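PDB 1YLL: conserved hypothetical protein from Pseudomonas aeruginosa, which is of unknown function but belongs to the HutD family of the cupin clan and is probably linked to histidine utilisation. Local coordinates for residues 124-129 with 189-194. Residues are numbered along the deposited sequence; the frame is centred on the assembly and turned at random.
Sequences LQWLRV and WVCAVE
Cys191 lies beneath the indole of Trp126, its CB 3.6 Å from the centroid of the six-membered ring and almost on the ring normal, a CH-pi contact. With SG anti to the backbone N (chi1 -170°), the sulfur slides under the five-membered ring in a sulfur-aromatic contact and also meets Leu124 CD2 at 3.6 Å. Next along this face, Leu124 CD1 touches Val193 CG2. At the other end the same cross-strand theme recurs with the strands exchanged: Trp189 folds its indole over Arg128, whose CB sits 3.6 Å from the centroid of the six-membered ring, while the arginine chain stays extended, its CD passing Trp189 NE1 at 3.7 Å. The edge of the Trp189 ring points at Trp126 C, and Trp189 CZ3 lies 4.0 Å from Trp126 CB. These pairs occupy one face of an antiparallel sheet in a cupin-type beta fold, where strand 120-129 lies along strand 187-197. Gln125 with Ala192 and Leu127 with Val190 form the hydrogen-bonded pairs, two bonds each; Leu127 N to Val190 O is short and nearly straight (2.8 Å, N-H...O angle 171°). On their face Leu127 CD1 meets Ala192 CB at 4.0 Å, and Val190 CG2 touches Leu127 CB. From the strand end, Val129 CG2 also touches Val190 CG2. Farther out, Ser66 takes the hydrogen bond of Trp126 NE1, Arg88 makes a cation-pi contact with Trp189, and Glu130 forms a salt bridge with the Arg128 guanidinium. Phe111 and Leu113 of strand 108-115 cover Cys191, Leu124 and Val193, and at Leu124 the sheet continues antiparallel into a strand of the second subunit.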
loop_
_atom_site.group_PDB
_atom_site.type_symbol
_atom_site.label_atom_id
_atom_site.label_comp_id
_atom_site.label_asym_id
_atom_site.label_seq_id
_atom_site.Cartn_x
_atom_site.Cartn_y
_atom_site.Cartn_z
ATOM N N LEU D 124 -11.533 -17.529 -14.069
ATOM C CA LEU D 124 -10.111 -17.539 -14.341
ATOM C C LEU D 124 -9.846 -16.533 -15.430
ATOM O O LEU D 124 -10.496 -16.575 -16.496
ATOM C CB LEU D 124 -9.652 -18.938 -14.786
ATOM C CG LEU D 124 -8.149 -19.057 -15.098
ATOM C CD1 LEU D 124 -7.658 -20.498 -14.760
ATOM C CD2 LEU D 124 -7.809 -18.684 -16.570
ATOM N N GLN D 125 -8.890 -15.627 -15.185
ATOM C CA GLN D 125 -8.584 -14.622 -16.197
ATOM C C GLN D 125 -7.124 -14.167 -16.182
ATOM O O GLN D 125 -6.597 -13.848 -15.136
ATOM C CB GLN D 125 -9.467 -13.376 -15.985
ATOM C CG GLN D 125 -9.211 -12.276 -17.029
ATOM C CD GLN D 125 -10.160 -11.128 -16.973
ATOM O OE1 GLN D 125 -10.870 -10.947 -16.000
ATOM N NE2 GLN D 125 -10.179 -10.322 -18.045
ATOM N N TRP D 126 -6.490 -14.156 -17.350
ATOM C CA TRP D 126 -5.113 -13.652 -17.474
ATOM C C TRP D 126 -5.206 -12.140 -17.581
ATOM O O TRP D 126 -5.996 -11.627 -18.359
ATOM C CB TRP D 126 -4.466 -14.220 -18.747
ATOM C CG TRP D 126 -3.983 -15.600 -18.526
ATOM C CD1 TRP D 126 -4.639 -16.784 -18.862
ATOM C CD2 TRP D 126 -2.775 -15.989 -17.887
ATOM N NE1 TRP D 126 -3.895 -17.849 -18.483
ATOM C CE2 TRP D 126 -2.748 -17.407 -17.871
ATOM C CE3 TRP D 126 -1.708 -15.286 -17.320
ATOM C CZ2 TRP D 126 -1.691 -18.127 -17.308
ATOM C CZ3 TRP D 126 -0.662 -16.000 -16.763
ATOM C CH2 TRP D 126 -0.655 -17.400 -16.760
ATOM N N LEU D 127 -4.411 -11.446 -16.755
ATOM C CA LEU D 127 -4.399 -9.981 -16.721
ATOM C C LEU D 127 -2.971 -9.484 -16.891
ATOM O O LEU D 127 -2.062 -10.013 -16.272
ATOM C CB LEU D 127 -4.927 -9.527 -15.367
ATOM C CG LEU D 127 -6.376 -9.937 -15.049
ATOM C CD1 LEU D 127 -6.654 -9.783 -13.547
ATOM C CD2 LEU D 127 -7.320 -9.105 -15.875
ATOM N N ARG D 128 -2.773 -8.450 -17.723
ATOM C CA ARG D 128 -1.417 -7.911 -17.882
ATOM C C ARG D 128 -1.393 -6.668 -17.010
ATOM O O ARG D 128 -2.137 -5.712 -17.273
ATOM C CB ARG D 128 -1.122 -7.512 -19.324
ATOM C CG ARG D 128 0.362 -7.175 -19.553
ATOM C CD ARG D 128 0.651 -6.905 -21.032
ATOM N NE ARG D 128 2.086 -6.856 -21.325
ATOM C CZ ARG D 128 2.752 -5.753 -21.654
ATOM N NH1 ARG D 128 4.052 -5.816 -21.911
ATOM N NH2 ARG D 128 2.120 -4.587 -21.718
ATOM N N VAL D 129 -0.567 -6.700 -15.974
ATOM C CA VAL D 129 -0.454 -5.579 -15.050
ATOM C C VAL D 129 0.545 -4.568 -15.630
ATOM O O VAL D 129 1.737 -4.827 -15.693
ATOM C CB VAL D 129 0.023 -6.042 -13.656
ATOM C CG1 VAL D 129 0.071 -4.840 -12.717
ATOM C CG2 VAL D 129 -0.934 -7.086 -13.082
ATOM N N TRP D 189 2.321 -10.351 -16.599
ATOM C CA TRP D 189 1.103 -11.111 -16.751
ATOM C C TRP D 189 0.861 -11.912 -15.495
ATOM O O TRP D 189 1.790 -12.507 -14.948
ATOM C CB TRP D 189 1.245 -12.075 -17.931
ATOM C CG TRP D 189 0.983 -11.469 -19.272
ATOM C CD1 TRP D 189 1.923 -11.065 -20.209
ATOM C CD2 TRP D 189 -0.292 -11.195 -19.844
ATOM N NE1 TRP D 189 1.296 -10.565 -21.319
ATOM C CE2 TRP D 189 -0.063 -10.630 -21.127
ATOM C CE3 TRP D 189 -1.621 -11.366 -19.401
ATOM C CZ2 TRP D 189 -1.108 -10.239 -21.968
ATOM C CZ3 TRP D 189 -2.652 -10.974 -20.227
ATOM C CH2 TRP D 189 -2.398 -10.415 -21.508
ATOM N N VAL D 190 -0.393 -11.914 -15.052
ATOM C CA VAL D 190 -0.822 -12.689 -13.881
ATOM C C VAL D 190 -2.098 -13.423 -14.248
ATOM O O VAL D 190 -2.769 -13.050 -15.196
ATOM C CB VAL D 190 -1.124 -11.777 -12.631
ATOM C CG1 VAL D 190 0.138 -10.994 -12.225
ATOM C CG2 VAL D 190 -2.203 -10.806 -12.939
ATOM N N CYS D 191 -2.410 -14.496 -13.513
ATOM C CA CYS D 191 -3.655 -15.207 -13.756
ATOM C C CYS D 191 -4.402 -15.171 -12.436
ATOM O O CYS D 191 -3.907 -15.664 -11.401
ATOM C CB CYS D 191 -3.393 -16.625 -14.188
ATOM S SG CYS D 191 -4.945 -17.433 -14.773
ATOM N N ALA D 192 -5.567 -14.545 -12.472
ATOM C CA ALA D 192 -6.409 -14.407 -11.299
ATOM C C ALA D 192 -7.429 -15.541 -11.344
ATOM O O ALA D 192 -8.234 -15.595 -12.276
ATOM C CB ALA D 192 -7.116 -13.071 -11.341
ATOM N N VAL D 193 -7.396 -16.399 -10.330
ATOM C CA VAL D 193 -8.331 -17.534 -10.236
ATOM C C VAL D 193 -9.189 -17.317 -8.977
ATOM O O VAL D 193 -8.638 -17.196 -7.886
ATOM C CB VAL D 193 -7.566 -18.858 -10.120
ATOM C CG1 VAL D 193 -8.557 -20.021 -9.930
ATOM C CG2 VAL D 193 -6.787 -19.105 -11.406
ATOM N N GLU D 194 -10.516 -17.262 -9.124
ATOM C CA GLU D 194 -11.381 -17.040 -7.965
ATOM C C GLU D 194 -12.332 -18.210 -7.867
ATOM O O GLU D 194 -12.851 -18.677 -8.884
ATOM C CB GLU D 194 -12.111 -15.686 -8.098
ATOM C CG GLU D 194 -11.068 -14.551 -8.185
ATOM C CD GLU D 194 -11.580 -13.226 -8.727
ATOM O OE1 GLU D 194 -10.863 -12.600 -9.582
ATOM O OE2 GLU D 194 -12.664 -12.804 -8.281
#